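Local coordinates for protein annexin (Schistosoma mansoni, PDB 4MDU) that binds acidic phospholipid membranes in a calcium-dependent manner, aggregates liposomes when calcium is present, and takes part in host–parasite interaction, at residues M302-M313 against A342-Y351; G23-K31 against S320-D329. All blocks are in the same frame, centred on the assembly; numbering follows the deposited sequence.

Contact 1. Residues M302-M313 against A342-Y351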
loop_
_atom_site.group_PDB
_atom_site.type_symbol
_atom_site.label_atom_id
_atom_site.label_comp_id
_atom_site.label_asym_id
_atom_site.label_seq_id
_atom_site.Cartn_x
_atom_site.Cartn_y
_atom_site.Cartn_z
ATOM N N MET B 302 5.287 -13.629 -3.069
ATOM C CA MET B 302 4.843 -14.893 -3.652
ATOM C C MET B 302 3.329 -14.908 -3.764
ATOM O O MET B 302 2.621 -15.256 -2.815
ATOM C CB MET B 302 5.370 -16.090 -2.850
ATOM C CG MET B 302 6.822 -16.397 -3.144
ATOM S SD MET B 302 7.559 -17.633 -2.075
ATOM C CE MET B 302 7.569 -16.773 -0.506
ATOM N N ALA B 303 2.838 -14.492 -4.922
ATOM C CA ALA B 303 1.400 -14.412 -5.154
ATOM C C ALA B 303 1.037 -15.119 -6.457
ATOM O O ALA B 303 0.047 -14.796 -7.101
ATOM C CB ALA B 303 0.942 -12.947 -5.174
ATOM N N GLY B 304 1.865 -16.084 -6.839
ATOM C CA GLY B 304 1.670 -16.828 -8.065
ATOM C C GLY B 304 1.672 -15.981 -9.326
ATOM O O GLY B 304 0.926 -16.260 -10.267
ATOM N N LEU B 305 2.514 -14.956 -9.370
ATOM C CA LEU B 305 2.567 -14.104 -10.560
ATOM C C LEU B 305 3.686 -14.521 -11.507
ATOM O O LEU B 305 3.746 -14.059 -12.642
ATOM C CB LEU B 305 2.737 -12.634 -10.166
ATOM C CG LEU B 305 1.794 -12.174 -9.056
ATOM C CD1 LEU B 305 2.314 -10.896 -8.389
ATOM C CD2 LEU B 305 0.383 -11.998 -9.592
ATOM N N GLY B 306 4.578 -15.388 -11.040
ATOM C CA GLY B 306 5.718 -15.806 -11.840
ATOM C C GLY B 306 6.625 -14.636 -12.199
ATOM O O GLY B 306 6.807 -13.699 -11.410
ATOM N N THR B 307 7.197 -14.682 -13.395
ATOM C CA THR B 307 8.107 -13.631 -13.828
ATOM C C THR B 307 7.374 -12.343 -14.219
ATOM O O THR B 307 7.927 -11.478 -14.894
ATOM C CB THR B 307 8.978 -14.119 -14.980
ATOM O OG1 THR B 307 8.134 -14.656 -16.004
ATOM C CG2 THR B 307 9.919 -15.217 -14.490
ATOM N N LYS B 308 6.122 -12.224 -13.793
ATOM C CA LYS B 308 5.344 -11.025 -14.045
ATOM C C LYS B 308 5.589 -10.016 -12.921
ATOM O O LYS B 308 5.365 -8.815 -13.087
ATOM C CB LYS B 308 3.852 -11.374 -14.168
ATOM C CG LYS B 308 3.519 -12.286 -15.351
ATOM C CD LYS B 308 2.012 -12.546 -15.480
ATOM N N ASP B 309 6.040 -10.522 -11.774
ATOM C CA ASP B 309 6.483 -9.677 -10.671
ATOM C C ASP B 309 7.903 -10.070 -10.304
ATOM O O ASP B 309 8.153 -11.229 -9.952
ATOM C CB ASP B 309 5.587 -9.829 -9.443
ATOM C CG ASP B 309 5.825 -8.725 -8.418
ATOM O OD1 ASP B 309 5.214 -7.650 -8.586
ATOM O OD2 ASP B 309 6.611 -8.924 -7.455
ATOM N N TYR B 310 8.819 -9.101 -10.356
ATOM C CA TYR B 310 10.242 -9.397 -10.247
ATOM C C TYR B 310 10.756 -9.422 -8.828
ATOM O O TYR B 310 11.918 -9.761 -8.605
ATOM C CB TYR B 310 11.049 -8.394 -11.060
ATOM C CG TYR B 310 11.191 -8.781 -12.502
ATOM C CD1 TYR B 310 12.430 -9.098 -13.028
ATOM C CD2 TYR B 310 10.085 -8.845 -13.334
ATOM C CE1 TYR B 310 12.575 -9.457 -14.353
ATOM C CE2 TYR B 310 10.216 -9.212 -14.663
ATOM C CZ TYR B 310 11.466 -9.513 -15.169
ATOM O OH TYR B 310 11.620 -9.873 -16.491
ATOM N N ALA B 311 9.886 -9.096 -7.870
ATOM C CA ALA B 311 10.307 -8.936 -6.477
ATOM C C ALA B 311 10.960 -10.182 -5.881
ATOM O O ALA B 311 12.023 -10.098 -5.255
ATOM C CB ALA B 311 9.135 -8.449 -5.597
ATOM N N LEU B 312 10.335 -11.338 -6.098
ATOM C CA LEU B 312 10.838 -12.584 -5.534
ATOM C C LEU B 312 12.251 -12.869 -5.977
ATOM O O LEU B 312 13.129 -13.149 -5.150
ATOM C CB LEU B 312 9.938 -13.769 -5.912
ATOM C CG LEU B 312 10.460 -15.130 -5.449
ATOM C CD1 LEU B 312 10.633 -15.193 -3.934
ATOM C CD2 LEU B 312 9.505 -16.250 -5.915
ATOM N N MET B 313 12.476 -12.819 -7.287
ATOM C CA MET B 313 13.812 -13.088 -7.808
ATOM C C MET B 313 14.800 -11.941 -7.475
ATOM O O MET B 313 15.969 -12.201 -7.195
ATOM C CB MET B 313 13.782 -13.448 -9.318
ATOM C CG MET B 313 13.503 -12.304 -10.286
ATOM S SD MET B 313 13.583 -12.784 -12.042
ATOM C CE MET B 313 11.850 -13.011 -12.376
ATOM N N ALA B 342 8.189 -22.697 0.072
ATOM C CA ALA B 342 7.227 -21.682 -0.375
ATOM C C ALA B 342 7.565 -21.289 -1.808
ATOM O O ALA B 342 6.686 -21.092 -2.644
ATOM C CB ALA B 342 7.249 -20.473 0.524
ATOM N N VAL B 343 8.859 -21.217 -2.089
ATOM C CA VAL B 343 9.326 -20.775 -3.395
ATOM C C VAL B 343 8.998 -21.830 -4.444
ATOM O O VAL B 343 8.548 -21.511 -5.552
ATOM C CB VAL B 343 10.847 -20.443 -3.375
ATOM C CG1 VAL B 343 11.386 -20.279 -4.806
ATOM C CG2 VAL B 343 11.087 -19.174 -2.549
ATOM N N LYS B 344 9.215 -23.086 -4.080
ATOM C CA LYS B 344 8.876 -24.214 -4.953
ATOM C C LYS B 344 7.388 -24.247 -5.242
ATOM O O LYS B 344 6.968 -24.565 -6.357
ATOM C CB LYS B 344 9.313 -25.537 -4.332
ATOM C CG LYS B 344 10.821 -25.755 -4.344
ATOM C CD LYS B 344 11.172 -27.058 -3.647
ATOM C CE LYS B 344 12.658 -27.359 -3.702
ATOM N NZ LYS B 344 12.916 -28.718 -3.090
ATOM N N ASP B 345 6.583 -23.886 -4.251
ATOM C CA ASP B 345 5.137 -23.880 -4.470
ATOM C C ASP B 345 4.643 -22.739 -5.350
ATOM O O ASP B 345 3.607 -22.866 -5.986
ATOM C CB ASP B 345 4.380 -23.902 -3.149
ATOM C CG ASP B 345 4.522 -25.230 -2.428
ATOM O OD1 ASP B 345 5.065 -26.180 -3.037
ATOM O OD2 ASP B 345 4.089 -25.330 -1.260
ATOM N N ASP B 346 5.384 -21.636 -5.402
ATOM C CA ASP B 346 4.922 -20.451 -6.117
ATOM C C ASP B 346 5.486 -20.368 -7.529
ATOM O O ASP B 346 4.986 -19.607 -8.352
ATOM C CB ASP B 346 5.293 -19.176 -5.344
ATOM C CG ASP B 346 4.724 -17.920 -5.988
ATOM O OD1 ASP B 346 3.512 -17.694 -5.838
ATOM O OD2 ASP B 346 5.480 -17.161 -6.646
ATOM N N THR B 347 6.524 -21.150 -7.810
ATOM C CA THR B 347 7.197 -21.091 -9.106
ATOM C C THR B 347 7.343 -22.479 -9.741
ATOM O O THR B 347 7.064 -23.484 -9.097
ATOM C CB THR B 347 8.602 -20.505 -8.930
ATOM O OG1 THR B 347 9.384 -21.407 -8.144
ATOM C CG2 THR B 347 8.520 -19.158 -8.199
ATOM N N SER B 348 7.776 -22.539 -11.001
ATOM C CA SER B 348 8.242 -23.804 -11.568
ATOM C C SER B 348 9.236 -23.626 -12.697
ATOM O O SER B 348 9.694 -22.520 -12.978
ATOM C CB SER B 348 7.084 -24.704 -12.011
ATOM O OG SER B 348 6.259 -24.052 -12.940
ATOM N N GLY B 349 9.591 -24.738 -13.318
ATOM C CA GLY B 349 10.507 -24.732 -14.436
ATOM C C GLY B 349 11.928 -24.452 -13.995
ATOM O O GLY B 349 12.251 -24.551 -12.818
ATOM N N ASP B 350 12.777 -24.115 -14.960
ATOM C CA ASP B 350 14.169 -23.809 -14.710
ATOM C C ASP B 350 14.332 -22.531 -13.876
ATOM O O ASP B 350 15.362 -22.294 -13.258
ATOM C CB ASP B 350 14.882 -23.697 -16.052
ATOM C CG ASP B 350 15.002 -25.042 -16.732
ATOM O OD1 ASP B 350 15.113 -26.036 -15.995
ATOM O OD2 ASP B 350 14.984 -25.114 -17.975
ATOM N N TYR B 351 13.290 -21.719 -13.885
ATOM C CA TYR B 351 13.190 -20.534 -13.070
ATOM C C TYR B 351 13.153 -20.964 -11.604
ATOM O O TYR B 351 14.012 -20.573 -10.814
ATOM C CB TYR B 351 11.927 -19.777 -13.500
ATOM C CG TYR B 351 11.416 -18.725 -12.564
ATOM C CD1 TYR B 351 12.216 -17.651 -12.182
ATOM C CD2 TYR B 351 10.112 -18.765 -12.109
ATOM C CE1 TYR B 351 11.739 -16.680 -11.340
ATOM C CE2 TYR B 351 9.621 -17.796 -11.265
ATOM C CZ TYR B 351 10.444 -16.754 -10.879
ATOM O OH TYR B 351 9.960 -15.774 -10.038
HETATM O O HOH W 1 4.428 -14.638 -7.285
HETATM O O HOH W 2 7.705 -15.777 -8.905
HETATM O O HOH W 3 10.109 -12.898 -9.279
#
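The first torsion of Asp346 (chi1 -175°) swings its carboxylate away from its own backbone N and across to Gly304; a similar turn in Tyr351 sets its ring against Gly306 and Thr307. The arrangement is the type II calcium site of the fourth annexin repeat: a glycine-rich Met-Ala-Gly-Leu-Gly-Thr loop between two helices, completed by an acidic residue far along the chain. Met302, Gly304 and Leu305 bind one calcium, Gly306 belongs to a second, and Asp346 serves both. In this apo structure water 1 joins the loop to the carboxylate. It accepts from Ala303 N and Leu305 N and lies 2.8 Å from Asp346 OD2, to which it can donate. The other oxygen, OD1, accepts a hydrogen bond from Gly304 N with its syn lone pair; 2.5 Å is unusually short for an angle of 136°. The placement is consistent with a carboxylate poised for calcium.

Apolar groups back the site. Met302 lays CB and CG against the Asp346 carboxylate, then bends at its last torsion so that CE meets Ala342 CB at 3.9 Å. Leu312 CD2 and Thr347 CG2 meet tip to tip, 3.8 Å apart, while Thr347 OG1 donates to Val343 O, tying the residue after the helix back to its last turn. Thr307 turns its hydroxyl to Asp97 in the first repeat and its methyl to Tyr351: CG2 stands 3.9 Å from the ring centroid, 9° off the normal, a CH-pi contact. The phenol oxygen ends among waters, with Tyr351 OH 3.0 Å from water 3, which bridges to Asp309 O and Met313 N.

Contact 2. Residues G23-K31 against S320-D329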
loop_
_atom_site.group_PDB
_atom_site.type_symbol
_atom_site.label_atom_id
_atom_site.label_comp_id
_atom_site.label_asym_id
_atom_site.label_seq_id
_atom_site.Cartn_x
_atom_site.Cartn_y
_atom_site.Cartn_z
ATOM N N GLY B 23 26.571 -6.948 16.126
ATOM C CA GLY B 23 27.920 -7.125 15.621
ATOM C C GLY B 23 28.230 -8.460 14.961
ATOM O O GLY B 23 29.269 -8.603 14.333
ATOM N N LYS B 24 27.338 -9.437 15.097
ATOM C CA LYS B 24 27.542 -10.751 14.490
ATOM C C LYS B 24 27.384 -10.649 12.969
ATOM O O LYS B 24 26.550 -9.900 12.487
ATOM C CB LYS B 24 26.530 -11.742 15.074
ATOM C CG LYS B 24 26.725 -13.173 14.639
ATOM N N HIS B 25 28.195 -11.379 12.216
ATOM C CA HIS B 25 28.037 -11.425 10.757
ATOM C C HIS B 25 26.668 -11.969 10.355
ATOM O O HIS B 25 26.192 -12.955 10.929
ATOM C CB HIS B 25 29.070 -12.358 10.125
ATOM C CG HIS B 25 30.406 -11.737 9.893
ATOM N ND1 HIS B 25 31.431 -11.812 10.813
ATOM C CD2 HIS B 25 30.900 -11.056 8.832
ATOM C CE1 HIS B 25 32.493 -11.189 10.335
ATOM N NE2 HIS B 25 32.198 -10.722 9.134
ATOM N N TYR B 26 26.049 -11.352 9.353
ATOM C CA TYR B 26 24.894 -11.971 8.706
ATOM C C TYR B 26 25.398 -13.108 7.835
ATOM O O TYR B 26 26.548 -13.095 7.411
ATOM C CB TYR B 26 24.106 -10.967 7.864
ATOM C CG TYR B 26 23.143 -10.116 8.654
ATOM C CD1 TYR B 26 22.055 -10.693 9.330
ATOM C CD2 TYR B 26 23.315 -8.738 8.733
ATOM C CE1 TYR B 26 21.165 -9.904 10.048
ATOM C CE2 TYR B 26 22.436 -7.944 9.448
ATOM C CZ TYR B 26 21.364 -8.528 10.101
ATOM O OH TYR B 26 20.497 -7.728 10.806
ATOM N N ARG B 27 24.549 -14.105 7.591
ATOM C CA ARG B 27 24.971 -15.272 6.835
ATOM C C ARG B 27 24.312 -15.285 5.470
ATOM O O ARG B 27 23.081 -15.305 5.372
ATOM C CB ARG B 27 24.634 -16.564 7.595
ATOM C CG ARG B 27 25.223 -16.615 8.990
ATOM C CD ARG B 27 24.239 -17.185 9.992
ATOM N NE ARG B 27 24.102 -18.619 9.835
ATOM C CZ ARG B 27 22.945 -19.272 9.899
ATOM N NH1 ARG B 27 21.806 -18.621 10.113
ATOM N NH2 ARG B 27 22.928 -20.581 9.735
ATOM N N PRO B 28 25.131 -15.275 4.410
ATOM C CA PRO B 28 24.629 -15.337 3.032
ATOM C C PRO B 28 24.520 -16.774 2.533
ATOM O O PRO B 28 25.127 -17.674 3.127
ATOM C CB PRO B 28 25.715 -14.600 2.243
ATOM C CG PRO B 28 26.971 -14.915 2.997
ATOM C CD PRO B 28 26.589 -15.071 4.457
ATOM N N THR B 29 23.779 -16.999 1.449
ATOM C CA THR B 29 23.806 -18.327 0.821
ATOM C C THR B 29 24.872 -18.398 -0.276
ATOM O O THR B 29 25.212 -19.483 -0.753
ATOM C CB THR B 29 22.457 -18.704 0.210
ATOM O OG1 THR B 29 22.070 -17.697 -0.735
ATOM C CG2 THR B 29 21.394 -18.828 1.308
ATOM N N ILE B 30 25.381 -17.243 -0.701
ATOM C CA ILE B 30 26.462 -17.227 -1.691
ATOM C C ILE B 30 27.656 -16.391 -1.232
ATOM O O ILE B 30 27.530 -15.194 -0.974
ATOM C CB ILE B 30 26.008 -16.772 -3.109
ATOM C CG1 ILE B 30 24.923 -17.714 -3.670
ATOM C CG2 ILE B 30 27.233 -16.723 -4.069
ATOM C CD1 ILE B 30 24.132 -17.130 -4.921
ATOM N N LYS B 31 28.810 -17.045 -1.132
ATOM C CA LYS B 31 30.040 -16.408 -0.686
ATOM C C LYS B 31 31.031 -16.470 -1.835
ATOM O O LYS B 31 31.004 -17.422 -2.615
ATOM C CB LYS B 31 30.633 -17.175 0.505
ATOM C CG LYS B 31 29.892 -17.005 1.828
ATOM C CD LYS B 31 30.209 -18.161 2.788
ATOM C CE LYS B 31 31.170 -17.755 3.894
ATOM N NZ LYS B 31 30.515 -16.906 4.935
ATOM N N SER B 320 21.143 -13.012 -1.448
ATOM C CA SER B 320 21.905 -14.247 -1.465
ATOM C C SER B 320 23.340 -14.032 -1.004
ATOM O O SER B 320 23.906 -14.872 -0.304
ATOM C CB SER B 320 21.871 -14.876 -2.862
ATOM O OG SER B 320 22.505 -14.056 -3.819
ATOM N N GLU B 321 23.935 -12.914 -1.403
ATOM C CA GLU B 321 25.319 -12.673 -1.048
ATOM C C GLU B 321 25.434 -11.791 0.190
ATOM O O GLU B 321 26.527 -11.382 0.548
ATOM C CB GLU B 321 26.145 -12.126 -2.233
ATOM C CG GLU B 321 25.605 -10.881 -2.913
ATOM C CD GLU B 321 26.442 -10.479 -4.133
ATOM O OE1 GLU B 321 26.223 -11.051 -5.227
ATOM O OE2 GLU B 321 27.329 -9.603 -3.994
ATOM N N ILE B 322 24.318 -11.542 0.869
ATOM C CA ILE B 322 24.377 -10.747 2.100
ATOM C C ILE B 322 23.879 -11.493 3.328
ATOM O O ILE B 322 24.655 -11.817 4.228
ATOM C CB ILE B 322 23.616 -9.412 1.968
ATOM C CG1 ILE B 322 24.130 -8.641 0.742
ATOM C CG2 ILE B 322 23.801 -8.564 3.243
ATOM C CD1 ILE B 322 23.257 -7.467 0.359
ATOM N N ASP B 323 22.584 -11.785 3.370
ATOM C CA ASP B 323 22.015 -12.277 4.609
ATOM C C ASP B 323 20.880 -13.283 4.386
ATOM O O ASP B 323 20.072 -13.515 5.277
ATOM C CB ASP B 323 21.498 -11.085 5.422
ATOM C CG ASP B 323 20.693 -10.131 4.577
ATOM O OD1 ASP B 323 20.369 -10.494 3.413
ATOM O OD2 ASP B 323 20.397 -9.013 5.054
ATOM N N LEU B 324 20.813 -13.854 3.192
ATOM C CA LEU B 324 19.681 -14.705 2.847
ATOM C C LEU B 324 19.481 -15.907 3.815
ATOM O O LEU B 324 18.368 -16.200 4.196
ATOM C CB LEU B 324 19.743 -15.145 1.376
ATOM C CG LEU B 324 18.595 -16.079 0.961
ATOM C CD1 LEU B 324 17.230 -15.423 1.223
ATOM C CD2 LEU B 324 18.730 -16.471 -0.509
ATOM N N GLN B 325 20.550 -16.571 4.230
ATOM C CA GLN B 325 20.403 -17.663 5.189
ATOM C C GLN B 325 19.668 -17.233 6.462
ATOM O O GLN B 325 18.806 -17.957 6.959
ATOM C CB GLN B 325 21.743 -18.288 5.551
ATOM C CG GLN B 325 21.596 -19.544 6.405
ATOM C CD GLN B 325 20.931 -20.684 5.652
ATOM O OE1 GLN B 325 19.971 -21.291 6.138
ATOM N NE2 GLN B 325 21.432 -20.976 4.456
ATOM N N ASP B 326 19.996 -16.056 6.981
ATOM C CA ASP B 326 19.341 -15.578 8.184
ATOM C C ASP B 326 17.889 -15.267 7.899
ATOM O O ASP B 326 17.021 -15.435 8.759
ATOM C CB ASP B 326 20.067 -14.350 8.751
ATOM C CG ASP B 326 21.419 -14.707 9.334
ATOM O OD1 ASP B 326 22.411 -14.008 9.049
ATOM O OD2 ASP B 326 21.494 -15.715 10.064
ATOM N N ILE B 327 17.629 -14.808 6.683
ATOM C CA ILE B 327 16.271 -14.531 6.255
ATOM C C ILE B 327 15.483 -15.839 6.114
ATOM O O ILE B 327 14.287 -15.894 6.399
ATOM C CB ILE B 327 16.280 -13.780 4.905
ATOM C CG1 ILE B 327 16.852 -12.366 5.087
ATOM C CG2 ILE B 327 14.890 -13.754 4.276
ATOM C CD1 ILE B 327 17.331 -11.731 3.789
ATOM N N MET B 328 16.158 -16.889 5.664
ATOM C CA MET B 328 15.517 -18.197 5.542
ATOM C C MET B 328 15.093 -18.735 6.915
ATOM O O MET B 328 13.970 -19.211 7.077
ATOM C CB MET B 328 16.431 -19.183 4.815
ATOM C CG MET B 328 16.456 -18.969 3.300
ATOM S SD MET B 328 17.859 -19.766 2.493
ATOM C CE MET B 328 17.702 -21.446 3.069
ATOM N N ASP B 329 15.973 -18.629 7.905
ATOM C CA ASP B 329 15.617 -19.078 9.255
ATOM C C ASP B 329 14.402 -18.328 9.774
ATOM O O ASP B 329 13.450 -18.938 10.266
ATOM C CB ASP B 329 16.782 -18.908 10.213
ATOM C CG ASP B 329 17.963 -19.779 9.843
ATOM O OD1 ASP B 329 17.819 -20.643 8.959
ATOM O OD2 ASP B 329 19.041 -19.599 10.438
HETATM O O HOH W 4 23.834 -14.267 11.458
HETATM O O HOH W 5 28.672 -12.924 -0.103
#
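Charge pairing holds one end of this contact, where Arg27 reaches along the first turns of helix 324-335. Bends at chi2 and chi3 bring its guanidinium to two carboxylates, which lie at the edge of that group, and NH1 makes salt bridges to both: Asp326 OD2 at 2.9 Å and Asp329 OD2 at 3.0 Å. The three residues form a salt-bridge network. Gln325 CG packs over one face of the guanidinium.

Hydrogen bonds to the backbone form a second set. Asp326 spends its other oxygen, OD1, on Arg27 N at 2.6 Å, met from above the carboxylate plane, and water 4 joins that oxygen to His25 O. At the far end Ser320 O accepts from Ile30 N at 2.8 Å and, weakly, from Thr29 N, while water 5 links Ile30 O to Glu321 O.

Packing fills in between. Tyr26 CB lies 3.6 Å from Asp323 CB, Pro28 CB presses on Ser320 O, and Thr29 CG2 touches Met328 SD at 3.8 Å; Thr29 OG1 itself bonds to Leu358 O.

One aspartate gripping both main chain and side chain of Arg27 implies that the N-terminal segment, though without regular structure, is held in a defined path across the fourth repeat.

In the fold
Both contacts draw on the fourth annexin repeat, yet they serve different parts of the molecule. Along the chain their segments alternate: 23-31, 302-313, 320-329, then 342-351. Helix 311-320 begins in the calcium loop of contact 1 and ends at contact 2, where helix 324-335 takes over before helix 339-346 returns to contact 1. The centres lie 21 Å apart and the nearest atoms about 8 Å, without touching. Contact 1 brings together ligands of calcium sites within one repeat, whereas contact 2 spans 289 residues and fastens the N-terminal segment ahead of helix 38-48 to that repeat. One helical bundle therefore carries calcium sites at one end and the N-terminal segment at the other.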